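Long-range contacts in UDP-glucose:anthocyanidin 3-O-glucosyltransferase (Clitoria ternatea, PDB 4REL), which is a plant glycosyltransferase of the GT-B fold, with two Rossmann-like domains, and holds 3,5,7-trihydroxy-2-(4-hydroxyphenyl)-4H-chromen-4-one in a pocket: residues W131-P136 with V201-A206; P168-L173 with L217-F222; Q280-V285 with S306-G311; P327-L332 with V349-S354; V381-E386 with V396-L401. One frame throughout, in Å; residues are numbered along the deposited sequence.

Contact 1 (W131-P136 with V201-A206)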
# COMPACT_ATOMS: atom_id res chain seq x y z
N TRP A 131 10.17 -8.48 -18.16
CA TRP A 131 10.08 -8.16 -16.75
C TRP A 131 8.93 -7.19 -16.53
O TRP A 131 8.91 -6.09 -17.09
CB TRP A 131 11.39 -7.52 -16.27
CG TRP A 131 11.47 -7.35 -14.77
CD1 TRP A 131 11.53 -8.33 -13.83
CD2 TRP A 131 11.53 -6.10 -14.06
NE1 TRP A 131 11.62 -7.77 -12.57
CE2 TRP A 131 11.62 -6.41 -12.69
CE3 TRP A 131 11.52 -4.75 -14.45
CZ2 TRP A 131 11.70 -5.42 -11.70
CZ3 TRP A 131 11.61 -3.77 -13.47
CH2 TRP A 131 11.69 -4.11 -12.11
N ILE A 132 7.97 -7.61 -15.73
CA ILE A 132 6.78 -6.81 -15.46
C ILE A 132 6.87 -6.35 -14.01
O ILE A 132 6.92 -7.17 -13.10
CB ILE A 132 5.50 -7.62 -15.68
CG1 ILE A 132 5.40 -8.06 -17.15
CG2 ILE A 132 4.28 -6.82 -15.26
CD1 ILE A 132 4.24 -8.99 -17.45
N ALA A 133 6.91 -5.04 -13.81
CA ALA A 133 7.06 -4.49 -12.46
C ALA A 133 5.69 -4.16 -11.87
O ALA A 133 4.83 -3.57 -12.54
CB ALA A 133 7.96 -3.25 -12.47
N PHE A 134 5.50 -4.54 -10.61
CA PHE A 134 4.23 -4.33 -9.91
C PHE A 134 4.43 -3.22 -8.88
O PHE A 134 5.43 -3.22 -8.15
CB PHE A 134 3.79 -5.64 -9.24
CG PHE A 134 2.50 -5.55 -8.45
CD1 PHE A 134 1.29 -5.34 -9.10
CD2 PHE A 134 2.50 -5.72 -7.06
CE1 PHE A 134 0.09 -5.28 -8.38
CE2 PHE A 134 1.30 -5.66 -6.33
CZ PHE A 134 0.10 -5.44 -7.00
N TRP A 135 3.48 -2.29 -8.81
CA TRP A 135 3.59 -1.12 -7.94
C TRP A 135 2.41 -1.03 -6.97
O TRP A 135 1.34 -0.51 -7.33
CB TRP A 135 3.62 0.15 -8.80
CG TRP A 135 3.95 1.39 -8.03
CD1 TRP A 135 3.07 2.33 -7.57
CD2 TRP A 135 5.25 1.82 -7.62
NE1 TRP A 135 3.76 3.32 -6.90
CE2 TRP A 135 5.10 3.03 -6.93
CE3 TRP A 135 6.54 1.29 -7.79
CZ2 TRP A 135 6.19 3.73 -6.39
CZ3 TRP A 135 7.61 1.98 -7.25
CH2 TRP A 135 7.43 3.19 -6.56
N PRO A 136 2.58 -1.55 -5.75
CA PRO A 136 1.48 -1.53 -4.78
C PRO A 136 1.56 -0.34 -3.82
O PRO A 136 0.91 -0.34 -2.78
CB PRO A 136 1.69 -2.85 -4.02
CG PRO A 136 3.20 -2.95 -3.95
CD PRO A 136 3.67 -2.44 -5.32
N VAL A 201 15.90 4.47 -13.30
CA VAL A 201 16.64 3.78 -14.35
C VAL A 201 16.09 2.37 -14.56
O VAL A 201 16.08 1.85 -15.68
CB VAL A 201 18.14 3.71 -13.99
CG1 VAL A 201 18.88 2.81 -14.96
CG2 VAL A 201 18.75 5.10 -14.01
N VAL A 202 15.63 1.76 -13.48
CA VAL A 202 15.12 0.39 -13.53
C VAL A 202 13.77 0.27 -14.26
O VAL A 202 13.61 -0.55 -15.16
CB VAL A 202 15.02 -0.23 -12.11
CG1 VAL A 202 14.16 -1.52 -12.13
CG2 VAL A 202 16.41 -0.52 -11.56
N LEU A 203 12.80 1.10 -13.88
CA LEU A 203 11.43 0.96 -14.39
C LEU A 203 11.23 1.06 -15.92
O LEU A 203 10.38 0.35 -16.47
CB LEU A 203 10.47 1.89 -13.65
CG LEU A 203 10.25 1.55 -12.17
CD1 LEU A 203 9.42 2.63 -11.50
CD2 LEU A 203 9.56 0.20 -12.05
N PRO A 204 11.99 1.93 -16.61
CA PRO A 204 11.80 1.95 -18.07
C PRO A 204 12.25 0.66 -18.77
O PRO A 204 11.96 0.46 -19.96
CB PRO A 204 12.68 3.14 -18.51
CG PRO A 204 12.67 4.05 -17.33
CD PRO A 204 12.77 3.10 -16.16
N GLN A 205 12.95 -0.21 -18.05
CA GLN A 205 13.41 -1.46 -18.65
C GLN A 205 12.34 -2.55 -18.54
O GLN A 205 12.48 -3.63 -19.11
CB GLN A 205 14.72 -1.92 -17.99
CG GLN A 205 15.83 -0.88 -18.12
CD GLN A 205 17.12 -1.32 -17.48
OE1 GLN A 205 17.74 -2.30 -17.92
NE2 GLN A 205 17.56 -0.59 -16.46
N ALA A 206 11.27 -2.25 -17.80
CA ALA A 206 10.16 -3.19 -17.66
C ALA A 206 9.31 -3.24 -18.91
O ALA A 206 9.02 -2.21 -19.52
CB ALA A 206 9.30 -2.83 -16.46
O HOH W 1 11.65 -6.40 -19.58
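Two first torsions set up the meeting of W131 with V202: the indole swings anti to the tryptophan's backbone N (chi1 -171°), and the valine's CG1 takes the same position on its own residue (chi1 166°). The side chains meet at about a right angle, and CG1 of V202 comes to 3.6 Å from CH2 on the six-membered ring of W131. A206 meets that ring too, its CB 3.6 Å from CE3 of W131, and both methyls approach the ring obliquely. On the five-membered ring, NE1 of W131 bonds to S120 OG, which should fix the rotation of the indole. Two residues along the strand, on the same side, A133 CB sits 3.8 Å from CD2 of L203; L203 leaves its backbone to one side of the strand, and only its end comes nearer.

A water does the polar work here. It accepts from W131 N at 2.9 Å and donates to Q205 O at 2.9 Å. Q205 itself folds back, NE2 giving V201 O a nearly straight bond (3.0 Å, 174°) from above the carbonyl plane, while Q125 NE2 bonds to its OE1. L121 of helix 119-127 touches both W131 and V202, closing the packing from that side. The contact lies where the long connection between the parallel neighbours 131-135 and 208-211 re-enters the sheet after helix 199-202 and a short 3-10 turn, a Rossmann-like arrangement expected of the N-terminal half of a GT-B glycosyltransferase.

Contact 2 (P168-L173 with L217-F222)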
# COMPACT_ATOMS: atom_id res chain seq x y z
N PRO A 168 4.73 16.99 -13.55
CA PRO A 168 3.44 17.21 -14.21
C PRO A 168 2.27 16.53 -13.48
O PRO A 168 2.35 15.36 -13.11
CB PRO A 168 3.65 16.59 -15.60
CG PRO A 168 5.12 16.77 -15.84
CD PRO A 168 5.75 16.49 -14.49
N GLY A 169 1.22 17.31 -13.24
CA GLY A 169 0.02 16.81 -12.59
C GLY A 169 0.11 16.77 -11.07
O GLY A 169 -0.88 16.52 -10.38
N LEU A 170 1.31 17.01 -10.54
CA LEU A 170 1.56 16.83 -9.11
C LEU A 170 2.11 18.09 -8.46
O LEU A 170 2.89 18.02 -7.51
CB LEU A 170 2.49 15.64 -8.87
CG LEU A 170 1.94 14.28 -9.29
CD1 LEU A 170 2.99 13.20 -9.09
CD2 LEU A 170 0.66 13.95 -8.53
N SER A 171 1.69 19.25 -8.97
CA SER A 171 2.15 20.53 -8.45
C SER A 171 1.67 20.81 -7.01
O SER A 171 2.20 21.69 -6.34
CB SER A 171 1.74 21.69 -9.38
OG SER A 171 0.33 21.86 -9.40
N LYS A 172 0.68 20.05 -6.54
CA LYS A 172 0.26 20.20 -5.15
C LYS A 172 1.23 19.56 -4.16
O LYS A 172 1.21 19.89 -2.97
CB LYS A 172 -1.15 19.65 -4.93
CG LYS A 172 -2.27 20.52 -5.51
CD LYS A 172 -2.32 21.88 -4.81
CE LYS A 172 -3.39 22.78 -5.43
NZ LYS A 172 -3.46 24.12 -4.76
N LEU A 173 2.08 18.64 -4.63
CA LEU A 173 3.07 18.01 -3.74
C LEU A 173 4.08 19.06 -3.28
O LEU A 173 4.44 19.97 -4.03
CB LEU A 173 3.81 16.86 -4.44
CG LEU A 173 2.98 15.65 -4.89
CD1 LEU A 173 3.90 14.57 -5.40
CD2 LEU A 173 2.20 15.13 -3.69
N LEU A 217 -8.56 7.92 -10.82
CA LEU A 217 -8.31 8.74 -9.64
C LEU A 217 -6.99 9.50 -9.67
O LEU A 217 -6.79 10.43 -8.90
CB LEU A 217 -8.36 7.90 -8.36
CG LEU A 217 -9.72 7.56 -7.76
CD1 LEU A 217 -9.52 6.96 -6.36
CD2 LEU A 217 -10.59 8.79 -7.69
N ASP A 218 -6.08 9.07 -10.53
CA ASP A 218 -4.78 9.74 -10.64
C ASP A 218 -4.92 10.97 -11.54
O ASP A 218 -5.74 10.97 -12.46
CB ASP A 218 -3.72 8.79 -11.20
CG ASP A 218 -3.18 7.83 -10.17
OD1 ASP A 218 -3.40 8.06 -8.95
OD2 ASP A 218 -2.52 6.84 -10.56
N PRO A 219 -4.12 12.01 -11.28
CA PRO A 219 -4.18 13.19 -12.16
C PRO A 219 -3.81 12.78 -13.58
O PRO A 219 -2.79 12.11 -13.76
CB PRO A 219 -3.12 14.11 -11.58
CG PRO A 219 -3.01 13.69 -10.13
CD PRO A 219 -3.20 12.21 -10.15
N PRO A 220 -4.65 13.13 -14.57
CA PRO A 220 -4.42 12.72 -15.95
C PRO A 220 -3.03 13.11 -16.49
O PRO A 220 -2.44 12.35 -17.26
CB PRO A 220 -5.53 13.44 -16.73
CG PRO A 220 -6.62 13.63 -15.72
CD PRO A 220 -5.94 13.84 -14.40
N LEU A 221 -2.52 14.28 -16.08
CA LEU A 221 -1.17 14.68 -16.50
C LEU A 221 -0.08 13.81 -15.90
O LEU A 221 0.93 13.54 -16.55
CB LEU A 221 -0.90 16.15 -16.14
CG LEU A 221 -1.08 17.14 -17.28
CD1 LEU A 221 -2.51 17.11 -17.81
CD2 LEU A 221 -0.70 18.55 -16.82
N PHE A 222 -0.26 13.39 -14.64
CA PHE A 222 0.66 12.43 -14.05
C PHE A 222 0.65 11.14 -14.86
O PHE A 222 1.70 10.55 -15.12
CB PHE A 222 0.32 12.16 -12.58
CG PHE A 222 0.84 10.84 -12.08
CD1 PHE A 222 2.16 10.70 -11.70
CD2 PHE A 222 -0.00 9.73 -12.01
CE1 PHE A 222 2.64 9.45 -11.25
CE2 PHE A 222 0.47 8.51 -11.57
CZ PHE A 222 1.79 8.37 -11.19
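G169 lies against the first turn of helix 220-229, and this is the tight part of the contact. Having no side chain, it brings its backbone close: its CA is 4.6 Å from CA of L221 and 3.7 Å from CB of L221. Its carbonyl O faces P219, 3.5 Å from CB of that proline, which occupies the N-cap position of the helix. P168 adds a CA-H...O contact, its O lying 3.5 Å from CA of F222, though the angle of 125° at the hydrogen is well short of straight.

Further in, L170, with CG anti to its carbonyl carbon (chi1 -64°), divides its two methyls. CD1 goes to the F222 ring, 3.7 Å from CD1 of F222, approaching obliquely, while CD2 meets CG of P219 at 4.0 Å, the two side chains running at about a right angle. L170 and F222 are both buried. The solvent side is looser: L221 is exposed, and the ring of P168, partly exposed, touches the helix backbone only distantly.

From L170 to L173 the chain makes a type I turn, L173 N bonding back to L170 O. That turn reaches over to helix 368-378, with K172 on D377 and L173 on I370. P168 also leans on Y225, one helical turn beyond L221. On the other side of the contact, L217 packs on helix 409-425 and D218 bonds to S139 and Y235.

Contact 3 (Q280-V285 with S306-G311)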
# COMPACT_ATOMS: atom_id res chain seq x y z
N GLN A 280 3.85 9.60 22.97
CA GLN A 280 3.13 10.84 23.26
C GLN A 280 1.98 11.08 22.27
O GLN A 280 0.98 11.70 22.62
CB GLN A 280 4.08 12.04 23.33
CG GLN A 280 4.85 12.34 22.04
CD GLN A 280 6.21 11.65 21.98
OE1 GLN A 280 6.39 10.54 22.50
NE2 GLN A 280 7.17 12.32 21.35
N GLU A 281 2.12 10.59 21.04
CA GLU A 281 1.03 10.72 20.08
C GLU A 281 -0.07 9.71 20.33
O GLU A 281 -1.25 9.99 20.07
CB GLU A 281 1.55 10.64 18.64
CG GLU A 281 2.14 11.94 18.18
CD GLU A 281 2.58 11.91 16.75
OE1 GLU A 281 3.80 11.90 16.51
OE2 GLU A 281 1.71 11.91 15.85
N VAL A 282 0.29 8.53 20.83
CA VAL A 282 -0.72 7.56 21.23
C VAL A 282 -1.56 8.16 22.35
O VAL A 282 -2.79 8.09 22.32
CB VAL A 282 -0.09 6.24 21.71
CG1 VAL A 282 -1.18 5.27 22.16
CG2 VAL A 282 0.74 5.62 20.60
N VAL A 283 -0.90 8.77 23.33
CA VAL A 283 -1.61 9.44 24.41
C VAL A 283 -2.51 10.56 23.87
O VAL A 283 -3.66 10.68 24.28
CB VAL A 283 -0.64 10.04 25.45
CG1 VAL A 283 -1.41 10.93 26.44
CG2 VAL A 283 0.10 8.93 26.19
N ALA A 284 -1.97 11.35 22.95
CA ALA A 284 -2.73 12.44 22.34
C ALA A 284 -3.98 11.94 21.62
O ALA A 284 -5.05 12.56 21.71
CB ALA A 284 -1.86 13.25 21.38
N VAL A 285 -3.84 10.84 20.90
CA VAL A 285 -4.97 10.24 20.20
C VAL A 285 -6.05 9.84 21.21
O VAL A 285 -7.23 10.17 21.03
CB VAL A 285 -4.54 9.03 19.35
CG1 VAL A 285 -5.75 8.21 18.91
CG2 VAL A 285 -3.74 9.52 18.14
N SER A 306 -0.67 -0.34 27.56
CA SER A 306 -0.08 0.11 28.82
C SER A 306 0.27 1.60 28.84
O SER A 306 0.49 2.18 29.90
CB SER A 306 1.17 -0.71 29.18
OG SER A 306 2.14 -0.65 28.14
N ILE A 307 0.31 2.23 27.67
CA ILE A 307 0.66 3.65 27.64
C ILE A 307 -0.55 4.57 27.47
O ILE A 307 -0.43 5.79 27.57
CB ILE A 307 1.74 3.97 26.60
CG1 ILE A 307 1.20 3.77 25.19
CG2 ILE A 307 3.00 3.13 26.84
CD1 ILE A 307 2.08 4.36 24.11
N LEU A 308 -1.72 3.98 27.21
CA LEU A 308 -2.96 4.75 27.19
C LEU A 308 -3.17 5.37 28.56
O LEU A 308 -2.77 4.78 29.56
CB LEU A 308 -4.14 3.83 26.87
CG LEU A 308 -4.16 3.22 25.47
CD1 LEU A 308 -5.35 2.27 25.34
CD2 LEU A 308 -4.23 4.31 24.41
N PRO A 309 -3.79 6.57 28.61
CA PRO A 309 -4.09 7.24 29.88
C PRO A 309 -4.83 6.29 30.82
O PRO A 309 -5.66 5.50 30.36
CB PRO A 309 -5.02 8.39 29.45
CG PRO A 309 -4.59 8.70 28.06
CD PRO A 309 -4.23 7.37 27.45
N LYS A 310 -4.51 6.33 32.11
CA LYS A 310 -5.20 5.49 33.07
C LYS A 310 -6.71 5.76 33.03
O LYS A 310 -7.14 6.91 33.08
CB LYS A 310 -4.67 5.73 34.49
CG LYS A 310 -5.35 4.86 35.53
CD LYS A 310 -4.79 5.06 36.93
CE LYS A 310 -5.41 4.04 37.88
NZ LYS A 310 -5.02 4.28 39.30
N GLY A 311 -7.50 4.69 32.91
CA GLY A 311 -8.94 4.82 32.90
C GLY A 311 -9.57 5.20 31.57
O GLY A 311 -10.80 5.24 31.45
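The bond from V285 N to E281 O, 2.8 Å long, closes the helical turn that presents V282 and V283 to I307, L308 and P309. The meeting itself is apolar. The end of I307 drops onto V282, its CD1 3.7 Å from CB of V282 and nearly as close to both of that valine's methyls, with the two side chains crossing at about a right angle. I307 gets there with CG1 between its backbone N and carbonyl carbon (chi1 67°), a crowded position, and then runs on extended to CD1. V282 CG1 has a second neighbour, CD2 of L308 at 3.9 Å. L308 sets off away from the helix segment and CD2 comes back to it; its side chain also touches A286 and W298.

V283, next along the helix, is partly exposed and meets the loop with both branches. Its CG2 rests 3.5 Å from I307 O, a packing contact with the carbonyl, while CG1 lies more loosely, 4.2 Å from CG of P309.

Helix 279-292 joins strand 266-270 to its parallel neighbour 296-299 in a beta-alpha-beta crossover. W298 of the second strand touches V282, V285 and L308, so the helix and the loop that follows the strand share it. E281 points to another part of the domain, where R362 and F390 N hold its carboxylate. Beyond P309 the loop reaches G311, the N-cap of helix 312-315.

Contact 4 (P327-L332 with V349-S354)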
# COMPACT_ATOMS: atom_id res chain seq x y z
N PRO A 327 -11.86 -6.40 11.23
CA PRO A 327 -11.99 -6.72 9.80
C PRO A 327 -12.10 -5.41 9.03
O PRO A 327 -13.21 -4.91 8.78
CB PRO A 327 -13.29 -7.53 9.74
CG PRO A 327 -14.11 -7.01 10.89
CD PRO A 327 -13.12 -6.62 11.97
N GLN A 328 -10.96 -4.83 8.65
CA GLN A 328 -10.94 -3.44 8.19
C GLN A 328 -11.78 -3.20 6.94
O GLN A 328 -12.47 -2.20 6.86
CB GLN A 328 -9.51 -2.94 7.99
CG GLN A 328 -9.43 -1.49 7.53
CD GLN A 328 -8.02 -0.97 7.50
OE1 GLN A 328 -7.48 -0.55 8.53
NE2 GLN A 328 -7.41 -0.97 6.32
N SER A 329 -11.74 -4.14 6.00
CA SER A 329 -12.53 -4.06 4.77
C SER A 329 -13.99 -3.87 5.10
O SER A 329 -14.67 -3.01 4.53
CB SER A 329 -12.37 -5.34 3.94
OG SER A 329 -11.03 -5.52 3.52
N HIS A 330 -14.47 -4.68 6.04
CA HIS A 330 -15.87 -4.61 6.45
C HIS A 330 -16.14 -3.37 7.27
O HIS A 330 -17.23 -2.78 7.17
CB HIS A 330 -16.25 -5.86 7.24
CG HIS A 330 -16.45 -7.07 6.39
ND1 HIS A 330 -15.40 -7.83 5.92
CD2 HIS A 330 -17.58 -7.66 5.91
CE1 HIS A 330 -15.87 -8.83 5.19
NE2 HIS A 330 -17.19 -8.75 5.18
N VAL A 331 -15.18 -2.97 8.10
CA VAL A 331 -15.36 -1.75 8.90
C VAL A 331 -15.44 -0.53 8.01
O VAL A 331 -16.34 0.30 8.16
CB VAL A 331 -14.26 -1.58 9.96
CG1 VAL A 331 -14.33 -0.18 10.61
CG2 VAL A 331 -14.38 -2.67 11.03
N LEU A 332 -14.53 -0.42 7.05
CA LEU A 332 -14.52 0.74 6.16
C LEU A 332 -15.73 0.76 5.22
O LEU A 332 -16.13 1.82 4.73
CB LEU A 332 -13.19 0.85 5.39
CG LEU A 332 -12.03 1.42 6.21
CD1 LEU A 332 -10.71 1.33 5.45
CD2 LEU A 332 -12.32 2.88 6.61
N VAL A 349 -5.67 3.42 2.31
CA VAL A 349 -6.22 4.51 1.52
C VAL A 349 -7.15 3.97 0.43
O VAL A 349 -8.24 4.51 0.22
CB VAL A 349 -5.11 5.36 0.86
CG1 VAL A 349 -5.72 6.41 -0.05
CG2 VAL A 349 -4.24 6.01 1.93
N MET A 350 -6.70 2.93 -0.27
CA MET A 350 -7.51 2.29 -1.30
C MET A 350 -8.88 1.90 -0.76
O MET A 350 -9.90 2.17 -1.38
CB MET A 350 -6.78 1.06 -1.85
CG MET A 350 -7.47 0.36 -3.01
SD MET A 350 -8.83 -0.75 -2.56
CE MET A 350 -7.95 -2.19 -1.95
N GLU A 351 -8.88 1.26 0.41
CA GLU A 351 -10.12 0.80 1.03
C GLU A 351 -10.98 1.99 1.44
O GLU A 351 -12.20 1.96 1.32
CB GLU A 351 -9.83 -0.10 2.24
CG GLU A 351 -9.32 -1.49 1.86
CD GLU A 351 -9.00 -2.37 3.06
OE1 GLU A 351 -9.04 -1.89 4.21
OE2 GLU A 351 -8.70 -3.56 2.85
N SER A 352 -10.34 3.04 1.93
CA SER A 352 -11.11 4.20 2.38
C SER A 352 -11.80 4.90 1.20
O SER A 352 -13.01 5.18 1.26
CB SER A 352 -10.21 5.18 3.13
OG SER A 352 -10.98 5.96 4.03
N VAL A 353 -11.06 5.16 0.13
CA VAL A 353 -11.66 5.91 -0.97
C VAL A 353 -12.69 5.08 -1.73
O VAL A 353 -13.67 5.62 -2.24
CB VAL A 353 -10.62 6.51 -1.95
CG1 VAL A 353 -9.69 7.48 -1.22
CG2 VAL A 353 -9.82 5.41 -2.64
N SER A 354 -12.50 3.77 -1.77
CA SER A 354 -13.45 2.93 -2.49
C SER A 354 -14.77 2.81 -1.72
O SER A 354 -15.79 2.44 -2.29
CB SER A 354 -12.87 1.55 -2.81
OG SER A 354 -12.53 0.85 -1.63
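E351 takes both hydrogen bonds of this contact, from Q328 and S329. Q328, its chain extended from a CG anti to the backbone N, gives NE2 to E351 OE1 in a nearly straight bond of 2.8 Å, 169° at the hydrogen. Amide and carboxylate planes stand 85° apart, so the donor reaches OE1 from above the carboxylate plane while the acceptor stays in the amide plane. S329 OG donates to E351 OE2 at 3.1 Å from the opposite face of the carboxylate, and N347 ND2 bonds to the same oxygen. Y268 OH holds the amide's other end, at Q328 OE1, and S352 OG is taken up by V357 O.

The remaining contact is van der Waals packing by L332. Its CD1 lies 3.6 Å from CB of E351, the side chains at about a right angle, and 3.9 Å from S352 N.

The short helices 328-332 and 349-354 run 29° apart, with a closest axis approach of 9.6 Å. Both lie within the PSPG box of plant glycosyltransferases. Helix 328-332 leads into strand 337-342 and helix 346-354 leads out of it; from that strand F340 touches Q328, L332 and S352, so both helices rest on one ring.

Contact 5 (V381-E386 with V396-L401)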
# COMPACT_ATOMS: atom_id res chain seq x y z
N VAL A 381 -10.48 14.75 -0.07
CA VAL A 381 -11.37 13.82 0.62
C VAL A 381 -10.90 13.63 2.05
O VAL A 381 -11.23 12.65 2.71
CB VAL A 381 -11.48 12.45 -0.08
CG1 VAL A 381 -12.21 12.57 -1.41
CG2 VAL A 381 -10.10 11.78 -0.27
N GLY A 382 -10.12 14.59 2.54
CA GLY A 382 -9.62 14.51 3.90
C GLY A 382 -8.70 15.66 4.24
O GLY A 382 -8.51 16.57 3.43
N VAL A 383 -8.15 15.61 5.45
CA VAL A 383 -7.21 16.63 5.92
C VAL A 383 -6.00 15.96 6.54
O VAL A 383 -6.08 14.84 7.07
CB VAL A 383 -7.83 17.61 6.95
CG1 VAL A 383 -8.92 18.46 6.30
CG2 VAL A 383 -8.39 16.86 8.15
N ILE A 384 -4.85 16.62 6.46
CA ILE A 384 -3.72 16.21 7.26
C ILE A 384 -3.98 16.79 8.63
O ILE A 384 -4.40 17.95 8.74
CB ILE A 384 -2.40 16.75 6.67
CG1 ILE A 384 -2.15 16.10 5.30
CG2 ILE A 384 -1.25 16.51 7.65
CD1 ILE A 384 -1.01 16.75 4.49
N VAL A 385 -3.77 16.00 9.68
CA VAL A 385 -4.22 16.38 11.01
C VAL A 385 -3.62 17.73 11.35
O VAL A 385 -2.49 18.04 10.96
CB VAL A 385 -3.89 15.30 12.09
CG1 VAL A 385 -2.39 15.25 12.38
CG2 VAL A 385 -4.70 15.55 13.36
N GLU A 386 -4.41 18.57 12.00
CA GLU A 386 -3.98 19.92 12.32
C GLU A 386 -2.80 19.81 13.27
O GLU A 386 -2.92 19.20 14.33
CB GLU A 386 -5.13 20.71 12.96
CG GLU A 386 -4.79 22.16 13.29
CD GLU A 386 -5.98 22.92 13.86
OE1 GLU A 386 -7.09 22.82 13.27
OE2 GLU A 386 -5.82 23.60 14.89
N VAL A 396 -8.90 16.86 17.91
CA VAL A 396 -10.30 17.14 18.20
C VAL A 396 -10.88 18.05 17.12
O VAL A 396 -11.99 17.83 16.65
CB VAL A 396 -10.48 17.81 19.60
CG1 VAL A 396 -11.87 18.43 19.73
CG2 VAL A 396 -10.27 16.79 20.70
N LYS A 397 -10.12 19.07 16.72
CA LYS A 397 -10.59 19.97 15.67
C LYS A 397 -10.80 19.23 14.35
O LYS A 397 -11.81 19.44 13.70
CB LYS A 397 -9.65 21.17 15.49
CG LYS A 397 -9.70 22.14 16.67
CD LYS A 397 -8.69 23.28 16.54
CE LYS A 397 -8.69 24.16 17.78
NZ LYS A 397 -7.77 25.33 17.65
N SER A 398 -9.87 18.35 13.98
CA SER A 398 -10.01 17.60 12.73
C SER A 398 -11.22 16.66 12.78
O SER A 398 -11.93 16.51 11.78
CB SER A 398 -8.74 16.81 12.42
OG SER A 398 -7.66 17.71 12.18
N LEU A 399 -11.44 16.03 13.93
CA LEU A 399 -12.57 15.13 14.10
C LEU A 399 -13.87 15.89 13.93
O LEU A 399 -14.79 15.42 13.26
CB LEU A 399 -12.53 14.44 15.47
CG LEU A 399 -11.48 13.34 15.64
CD1 LEU A 399 -11.28 13.00 17.12
CD2 LEU A 399 -11.94 12.12 14.90
N ASN A 400 -13.96 17.08 14.53
CA ASN A 400 -15.18 17.87 14.40
C ASN A 400 -15.44 18.34 12.97
O ASN A 400 -16.57 18.30 12.49
CB ASN A 400 -15.17 19.06 15.35
CG ASN A 400 -15.64 18.69 16.74
OD1 ASN A 400 -16.84 18.67 17.02
ND2 ASN A 400 -14.70 18.40 17.62
N LEU A 401 -14.37 18.78 12.32
CA LEU A 401 -14.46 19.27 10.95
C LEU A 401 -15.10 18.24 10.03
O LEU A 401 -16.08 18.53 9.36
CB LEU A 401 -13.07 19.64 10.42
CG LEU A 401 -13.01 20.02 8.94
CD1 LEU A 401 -13.82 21.28 8.70
CD2 LEU A 401 -11.57 20.23 8.51
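E386 sets its carboxylate against the aliphatic chain of K397, the two side chains crossing obliquely, with OE2 of E386 3.3 Å from CD of K397. Its CG stands anti to the backbone N (chi1 -178°) and the rest is extended, which carries the acid across to the lysine. The salt bridge is long, 3.8 Å from E386 OE2 to K397 NZ, and both residues are exposed, so the pairing is probably loose.

Next along the helix, S398 turns its hydroxyl to the strand end. OG accepts a weak bond from E386 N, 3.4 Å at 161°, and makes another weak one with G394 O; it also lies 3.8 Å from CG2 of V385.

In the fold, strand 382-384 is the outermost strand on this side of the C-terminal Rossmann-like sheet, paired in parallel with 359-361, and helix 392-403 packs beside it. S398 and L399 both touch I360 of that inner strand.

Earlier in the strand, V383 CG1 meets CD2 of L401 at 3.9 Å, and I411 of helix 409-425 touches V383 as well.

In the fold
Contact 1 belongs to the seven-stranded sheet; contacts 3, 4 and 5 belong to the domain of the six-stranded one, and contact 2 touches contact 4 through L217 and V353. Contact 1 is a buried contact and the rest are partly buried. Contact 4 lies nearest the chain's centre, about 12 Å from it, and contact 3 farthest, about 27 Å. The chemistry differs: contacts 2 and 3 are mainly apolar packing, with close backbone at G169 in contact 2, contact 1 adds a bridging water to its packing, contact 4 has direct bonds to a carboxylate, and contact 5 ends in a long, exposed salt bridge. Segments of contacts 4 and 5 both touch strand 359-361.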